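Local coordinates for spindle assembly abnormal protein 6 homolog (Drosophila melanogaster, PDB 5AL7) that forms the central scaffold of the centriole cartwheel, nine of its homodimers building the ring that sets ninefold symmetry, at residues L27-G38 with C111-T122. The protein carries 1 engineered substitution. Sequence-based numbering, arbitrary orientation.
Sequences LPSVEMLVNFNG and CQSGKLELHLTT
Asn-35 and His-119 pair across two parallel strands, 23-36 and 117-122, of the globular N-terminal head domain. Leu-118 O accepts Asn-35 N at 2.9 Å in a nearly straight bond (170°). Asn-35 O takes Leu-120 N, and Leu-120 O takes Asn-37 N. On one face of the sheet the amide of Asn-35 stacks on the His-119 imidazole, planes 15° apart, with CB of Asn-35 over the ring, 3.7 Å from its centroid. His-119 NE2 donates to Glu-117 OE1 (3.2 Å), which ties the far end of the ring to its own strand. The other face is apolar and tightly packed. Val-34 CG2 lies alongside Leu-118, and Leu-120 CD2 comes obliquely to Phe-36 CE2 at 3.7 Å. Met-32, bent at its last torsion (chi3 58°), places CE 3.5 Å from Leu-118 CD2. Beyond the ladder, Asn-37 ND2 donates in its amide plane to Thr-122 OG1 (2.7 Å). Thr-122 N donates to Asn-37 OD1 (2.9 Å) from above the carbonyl plane. Asn-37 is poorly ordered, which limits what these bonds show. Where the strands part, the end of helix 97-113 takes over: Cys-111 CB touches Met-32 CE, and the exposed Gln-112 lays its amide against both Val-30 methyls. This parallel pairing joins the first and last strands of the mixed sheet, whose other neighbours, 44-55 beside 23-36 and 136-142 beside 117-122, run antiparallel.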
ATOM      1  N   LEU A  27      -0.128  21.621   0.171  1.00 31.52           N
ATOM      2  CA  LEU A  27       1.003  21.489   1.083  1.00 28.11           C
ATOM      3  C   LEU A  27       1.506  20.062   1.020  1.00 48.50           C
ATOM      4  O   LEU A  27       0.702  19.130   0.980  1.00 62.27           O
ATOM      5  CB  LEU A  27       0.591  21.846   2.515  1.00 48.46           C
ATOM      6  CG  LEU A  27       1.673  21.865   3.590  1.00 57.39           C
ATOM      7  CD1 LEU A  27       2.512  23.122   3.451  1.00 58.09           C
ATOM      8  CD2 LEU A  27       1.060  21.768   4.978  1.00 69.86           C
ATOM      9  N   PRO A  28       2.831  19.872   0.981  1.00 51.86           N
ATOM     10  CA  PRO A  28       3.333  18.497   0.963  1.00 50.30           C
ATOM     11  C   PRO A  28       2.959  17.736   2.234  1.00 58.91           C
ATOM     12  O   PRO A  28       2.999  18.306   3.330  1.00 63.20           O
ATOM     13  CB  PRO A  28       4.855  18.675   0.856  1.00 44.42           C
ATOM     14  CG  PRO A  28       5.116  20.032   1.365  1.00 57.38           C
ATOM     15  CD  PRO A  28       3.926  20.854   0.950  1.00 61.62           C
ATOM     16  N   SER A  29       2.580  16.471   2.061  1.00 71.11           N
ATOM     17  CA  SER A  29       2.177  15.593   3.159  1.00 74.57           C
ATOM     18  C   SER A  29       3.255  15.545   4.235  1.00 64.50           C
ATOM     19  O   SER A  29       4.431  15.321   3.933  1.00 55.50           O
ATOM     20  CB  SER A  29       1.900  14.180   2.649  1.00 77.70           C
ATOM     21  OG  SER A  29       0.940  14.197   1.613  1.00 93.05           O
ATOM     22  N   VAL A  30       2.871  15.808   5.483  1.00 61.72           N
ATOM     23  CA  VAL A  30       3.881  15.840   6.547  1.00 50.52           C
ATOM     24  C   VAL A  30       3.434  15.143   7.804  1.00 51.30           C
ATOM     25  O   VAL A  30       2.250  14.905   7.997  1.00 54.57           O
ATOM     26  CB  VAL A  30       4.289  17.281   6.940  1.00 42.68           C
ATOM     27  CG1 VAL A  30       5.300  17.852   5.963  1.00 46.28           C
ATOM     28  CG2 VAL A  30       3.066  18.170   7.071  1.00 45.40           C
ATOM     29  N   GLU A  31       4.405  14.777   8.634  1.00 39.93           N
ATOM     30  CA  GLU A  31       4.125  14.247   9.960  1.00 31.34           C
ATOM     31  C   GLU A  31       3.961  15.384  10.976  1.00 40.57           C
ATOM     32  O   GLU A  31       4.784  16.296  11.039  1.00 54.65           O
ATOM     33  CB  GLU A  31       5.231  13.304  10.396  1.00 25.77           C
ATOM     34  CG  GLU A  31       4.876  12.461  11.597  1.00 33.27           C
ATOM     35  CD  GLU A  31       5.985  11.506  11.982  1.00 47.28           C
ATOM     36  OE1 GLU A  31       6.562  10.869  11.074  1.00 58.12           O
ATOM     37  OE2 GLU A  31       6.280  11.400  13.191  1.00 49.11           O
ATOM     38  N   MET A  32       2.918  15.303  11.791  1.00 38.64           N
ATOM     39  CA  MET A  32       2.563  16.370  12.711  1.00 43.52           C
ATOM     40  C   MET A  32       2.109  15.806  14.045  1.00 48.32           C
ATOM     41  O   MET A  32       1.358  14.844  14.072  1.00 57.40           O
ATOM     42  CB  MET A  32       1.435  17.199  12.120  1.00 53.49           C
ATOM     43  CG  MET A  32       1.857  18.288  11.172  1.00 65.47           C
ATOM     44  SD  MET A  32       0.410  19.266  10.805  1.00 65.24           S
ATOM     45  CE  MET A  32      -0.024  19.747  12.462  1.00 66.50           C
ATOM     46  N   LEU A  33       2.527  16.415  15.149  1.00 53.75           N
ATOM     47  CA  LEU A  33       2.054  15.989  16.466  1.00 44.54           C
ATOM     48  C   LEU A  33       0.737  16.725  16.720  1.00 37.96           C
ATOM     49  O   LEU A  33       0.686  17.950  16.680  1.00 49.82           O
ATOM     50  CB  LEU A  33       3.098  16.273  17.553  1.00 49.16           C
ATOM     51  CG  LEU A  33       2.884  15.661  18.943  1.00 47.05           C
ATOM     52  CD1 LEU A  33       2.874  14.152  18.841  1.00 39.28           C
ATOM     53  CD2 LEU A  33       3.969  16.088  19.894  1.00 41.42           C
ATOM     54  N   VAL A  34      -0.338  15.968  16.886  1.00 29.86           N
ATOM     55  CA  VAL A  34      -1.685  16.514  16.999  1.00 23.80           C
ATOM     56  C   VAL A  34      -2.269  16.240  18.381  1.00 36.01           C
ATOM     57  O   VAL A  34      -2.049  15.177  18.972  1.00 45.76           O
ATOM     58  CB  VAL A  34      -2.606  15.927  15.900  1.00 22.50           C
ATOM     59  CG1 VAL A  34      -4.047  16.378  16.057  1.00 22.36           C
ATOM     60  CG2 VAL A  34      -2.073  16.289  14.529  1.00 26.61           C
ATOM     61  N   ASN A  35      -2.990  17.220  18.904  1.00 25.14           N
ATOM     62  CA  ASN A  35      -3.676  17.062  20.170  1.00 38.18           C
ATOM     63  C   ASN A  35      -5.063  16.470  20.013  1.00 33.52           C
ATOM     64  O   ASN A  35      -5.873  16.994  19.280  1.00 37.87           O
ATOM     65  CB  ASN A  35      -3.777  18.421  20.875  1.00 39.31           C
ATOM     66  CG  ASN A  35      -2.490  18.811  21.539  1.00 46.80           C
ATOM     67  OD1 ASN A  35      -2.224  18.417  22.672  1.00 60.79           O
ATOM     68  ND2 ASN A  35      -1.652  19.554  20.820  1.00 45.83           N
ATOM     69  N   PHE A  36      -5.360  15.440  20.791  1.00 34.60           N
ATOM     70  CA  PHE A  36      -6.660  14.785  20.768  1.00 34.45           C
ATOM     71  C   PHE A  36      -7.464  15.158  22.012  1.00 34.40           C
ATOM     72  O   PHE A  36      -7.167  14.723  23.126  1.00 37.94           O
ATOM     73  CB  PHE A  36      -6.483  13.274  20.641  1.00 35.23           C
ATOM     74  CG  PHE A  36      -6.252  12.805  19.220  1.00 37.18           C
ATOM     75  CD1 PHE A  36      -5.098  13.146  18.534  1.00 40.03           C
ATOM     76  CD2 PHE A  36      -7.195  12.032  18.571  1.00 35.50           C
ATOM     77  CE1 PHE A  36      -4.890  12.728  17.224  1.00 36.34           C
ATOM     78  CE2 PHE A  36      -6.987  11.606  17.264  1.00 38.69           C
ATOM     79  CZ  PHE A  36      -5.836  11.958  16.588  1.00 28.98           C
ATOM     80  N   ASN A  37      -8.415  16.060  21.766  1.00 50.90           N
ATOM     81  CA  ASN A  37      -9.469  16.558  22.665  1.00 63.37           C
ATOM     82  C   ASN A  37      -9.126  17.562  23.778  1.00 67.55           C
ATOM     83  O   ASN A  37      -7.964  17.792  24.103  1.00 81.17           O
ATOM     84  CB  ASN A  37     -10.213  15.395  23.269  1.00 72.31           C
ATOM     85  CG  ASN A  37     -11.526  15.183  22.580  1.00 78.98           C
ATOM     86  OD1 ASN A  37     -12.496  15.890  22.852  1.00 86.09           O
ATOM     87  ND2 ASN A  37     -11.568  14.223  21.666  1.00 75.46           N
ATOM     88  N   GLY A  38     -10.182  18.158  24.337  1.00 63.91           N
ATOM     89  CA  GLY A  38     -10.100  19.362  25.158  1.00 68.51           C
ATOM     90  C   GLY A  38      -9.391  19.334  26.498  1.00 68.67           C
ATOM     91  O   GLY A  38      -8.311  19.914  26.637  1.00 65.70           O
ATOM     92  N   CYS A 111       2.014  25.195  12.477  1.00 26.73           N
ATOM     93  CA  CYS A 111       1.833  24.019  13.321  1.00 25.78           C
ATOM     94  C   CYS A 111       3.037  23.100  13.190  1.00 34.25           C
ATOM     95  O   CYS A 111       3.417  22.430  14.146  1.00 44.60           O
ATOM     96  CB  CYS A 111       0.571  23.262  12.948  1.00 24.11           C
ATOM     97  SG  CYS A 111      -0.924  24.056  13.485  1.00 43.86           S
ATOM     98  N   GLN A 112       3.633  23.056  12.004  1.00 42.52           N
ATOM     99  CA  GLN A 112       4.869  22.304  11.835  1.00 53.76           C
ATOM    100  C   GLN A 112       6.013  22.914  12.654  1.00 53.40           C
ATOM    101  O   GLN A 112       6.675  22.218  13.423  1.00 51.33           O
ATOM    102  CB  GLN A 112       5.265  22.235  10.362  1.00 62.75           C
ATOM    103  CG  GLN A 112       4.565  21.145   9.580  1.00 73.53           C
ATOM    104  CD  GLN A 112       5.017  21.092   8.134  1.00 75.80           C
ATOM    105  OE1 GLN A 112       4.283  21.490   7.229  1.00 82.43           O
ATOM    106  NE2 GLN A 112       6.247  20.630   7.912  1.00 66.36           N
ATOM    107  N   SER A 113       6.227  24.218  12.503  1.00 51.13           N
ATOM    108  CA  SER A 113       7.330  24.899  13.184  1.00 44.50           C
ATOM    109  C   SER A 113       7.147  24.964  14.698  1.00 45.08           C
ATOM    110  O   SER A 113       8.110  25.184  15.432  1.00 51.11           O
ATOM    111  CB  SER A 113       7.498  26.314  12.638  1.00 40.71           C
ATOM    112  OG  SER A 113       6.268  27.013  12.686  1.00 47.58           O
ATOM    113  N   GLY A 114       5.909  24.798  15.149  1.00 42.32           N
ATOM    114  CA  GLY A 114       5.589  24.829  16.562  1.00 40.92           C
ATOM    115  C   GLY A 114       4.978  26.143  17.020  1.00 47.34           C
ATOM    116  O   GLY A 114       4.579  26.289  18.188  1.00 32.91           O
ATOM    117  N   LYS A 115       4.889  27.094  16.092  1.00 46.41           N
ATOM    118  CA  LYS A 115       4.302  28.400  16.385  1.00 40.11           C
ATOM    119  C   LYS A 115       2.826  28.230  16.724  1.00 40.84           C
ATOM    120  O   LYS A 115       2.245  29.045  17.449  1.00 36.86           O
ATOM    121  CB  LYS A 115       4.466  29.354  15.202  1.00 33.57           C
ATOM    122  CG  LYS A 115       5.892  29.491  14.684  1.00 47.24           C
ATOM    123  CD  LYS A 115       6.794  30.229  15.663  1.00 68.69           C
ATOM    124  CE  LYS A 115       8.265  30.103  15.271  1.00 81.85           C
ATOM    125  NZ  LYS A 115       8.814  28.732  15.507  1.00 85.26           N
ATOM    126  N   LEU A 116       2.225  27.171  16.182  1.00 36.13           N
ATOM    127  CA  LEU A 116       0.838  26.845  16.467  1.00 27.54           C
ATOM    128  C   LEU A 116       0.689  25.383  16.856  1.00 28.75           C
ATOM    129  O   LEU A 116       1.622  24.588  16.734  1.00 28.48           O
ATOM    130  CB  LEU A 116      -0.048  27.152  15.267  1.00 37.17           C
ATOM    131  CG  LEU A 116      -0.335  28.610  14.912  1.00 37.67           C
ATOM    132  CD1 LEU A 116      -1.221  28.689  13.655  1.00 27.04           C
ATOM    133  CD2 LEU A 116      -0.978  29.336  16.096  1.00 34.92           C
ATOM    134  N   GLU A 117      -0.497  25.039  17.342  1.00 25.47           N
ATOM    135  CA  GLU A 117      -0.811  23.672  17.710  1.00 24.62           C
ATOM    136  C   GLU A 117      -2.076  23.219  17.001  1.00 26.78           C
ATOM    137  O   GLU A 117      -3.056  23.946  16.957  1.00 29.58           O
ATOM    138  CB  GLU A 117      -0.996  23.552  19.217  1.00 27.17           C
ATOM    139  CG  GLU A 117       0.290  23.573  19.995  1.00 37.74           C
ATOM    140  CD  GLU A 117       0.121  22.981  21.371  1.00 56.79           C
ATOM    141  OE1 GLU A 117      -1.045  22.838  21.807  1.00 54.88           O
ATOM    142  OE2 GLU A 117       1.148  22.664  22.015  1.00 66.75           O
ATOM    143  N   LEU A 118      -2.059  22.011  16.454  1.00 33.16           N
ATOM    144  CA  LEU A 118      -3.241  21.467  15.802  1.00 27.86           C
ATOM    145  C   LEU A 118      -4.008  20.581  16.779  1.00 26.19           C
ATOM    146  O   LEU A 118      -3.462  19.611  17.315  1.00 30.67           O
ATOM    147  CB  LEU A 118      -2.848  20.676  14.564  1.00 20.97           C
ATOM    148  CG  LEU A 118      -3.967  20.335  13.594  1.00 20.21           C
ATOM    149  CD1 LEU A 118      -4.342  21.547  12.769  1.00 22.23           C
ATOM    150  CD2 LEU A 118      -3.514  19.198  12.708  1.00 27.95           C
ATOM    151  N   HIS A 119      -5.255  20.950  17.042  1.00 23.34           N
ATOM    152  CA  HIS A 119      -6.125  20.202  17.941  1.00 29.32           C
ATOM    153  C   HIS A 119      -7.246  19.502  17.177  1.00 34.87           C
ATOM    154  O   HIS A 119      -7.720  19.976  16.154  1.00 40.97           O
ATOM    155  CB  HIS A 119      -6.747  21.115  18.996  1.00 25.07           C
ATOM    156  CG  HIS A 119      -5.794  21.563  20.057  1.00 37.64           C
ATOM    157  ND1 HIS A 119      -5.917  21.180  21.375  1.00 35.24           N
ATOM    158  CD2 HIS A 119      -4.720  22.389  20.003  1.00 46.18           C
ATOM    159  CE1 HIS A 119      -4.952  21.739  22.085  1.00 30.67           C
ATOM    160  NE2 HIS A 119      -4.216  22.483  21.279  1.00 40.30           N
ATOM    161  N   LEU A 120      -7.671  18.375  17.716  1.00 31.85           N
ATOM    162  CA  LEU A 120      -8.797  17.617  17.232  1.00 20.87           C
ATOM    163  C   LEU A 120      -9.768  17.423  18.389  1.00 21.84           C
ATOM    164  O   LEU A 120      -9.593  16.537  19.215  1.00 22.36           O
ATOM    165  CB  LEU A 120      -8.333  16.290  16.653  1.00 20.46           C
ATOM    166  CG  LEU A 120      -9.394  15.594  15.806  1.00 32.40           C
ATOM    167  CD1 LEU A 120      -9.654  16.371  14.565  1.00 22.73           C
ATOM    168  CD2 LEU A 120      -8.934  14.188  15.463  1.00 39.82           C
ATOM    169  N   THR A 121     -10.732  18.327  18.492  1.00 23.65           N
ATOM    170  CA  THR A 121     -11.649  18.347  19.624  1.00 31.57           C
ATOM    171  C   THR A 121     -12.977  17.646  19.355  1.00 37.41           C
ATOM    172  O   THR A 121     -13.599  17.857  18.332  1.00 38.86           O
ATOM    173  CB  THR A 121     -11.943  19.793  20.057  1.00 24.19           C
ATOM    174  OG1 THR A 121     -10.721  20.536  20.046  1.00 35.36           O
ATOM    175  CG2 THR A 121     -12.528  19.832  21.458  1.00 34.40           C
ATOM    176  N   THR A 122     -13.439  16.853  20.307  1.00 40.85           N
ATOM    177  CA  THR A 122     -14.749  16.268  20.165  1.00 29.63           C
ATOM    178  C   THR A 122     -15.771  17.361  20.369  1.00 37.21           C
ATOM    179  O   THR A 122     -15.673  18.154  21.304  1.00 55.04           O
ATOM    180  CB  THR A 122     -14.999  15.131  21.163  1.00 27.74           C
ATOM    181  OG1 THR A 122     -14.146  14.024  20.842  1.00 34.37           O
ATOM    182  CG2 THR A 122     -16.441  14.676  21.091  1.00 29.33           C
TER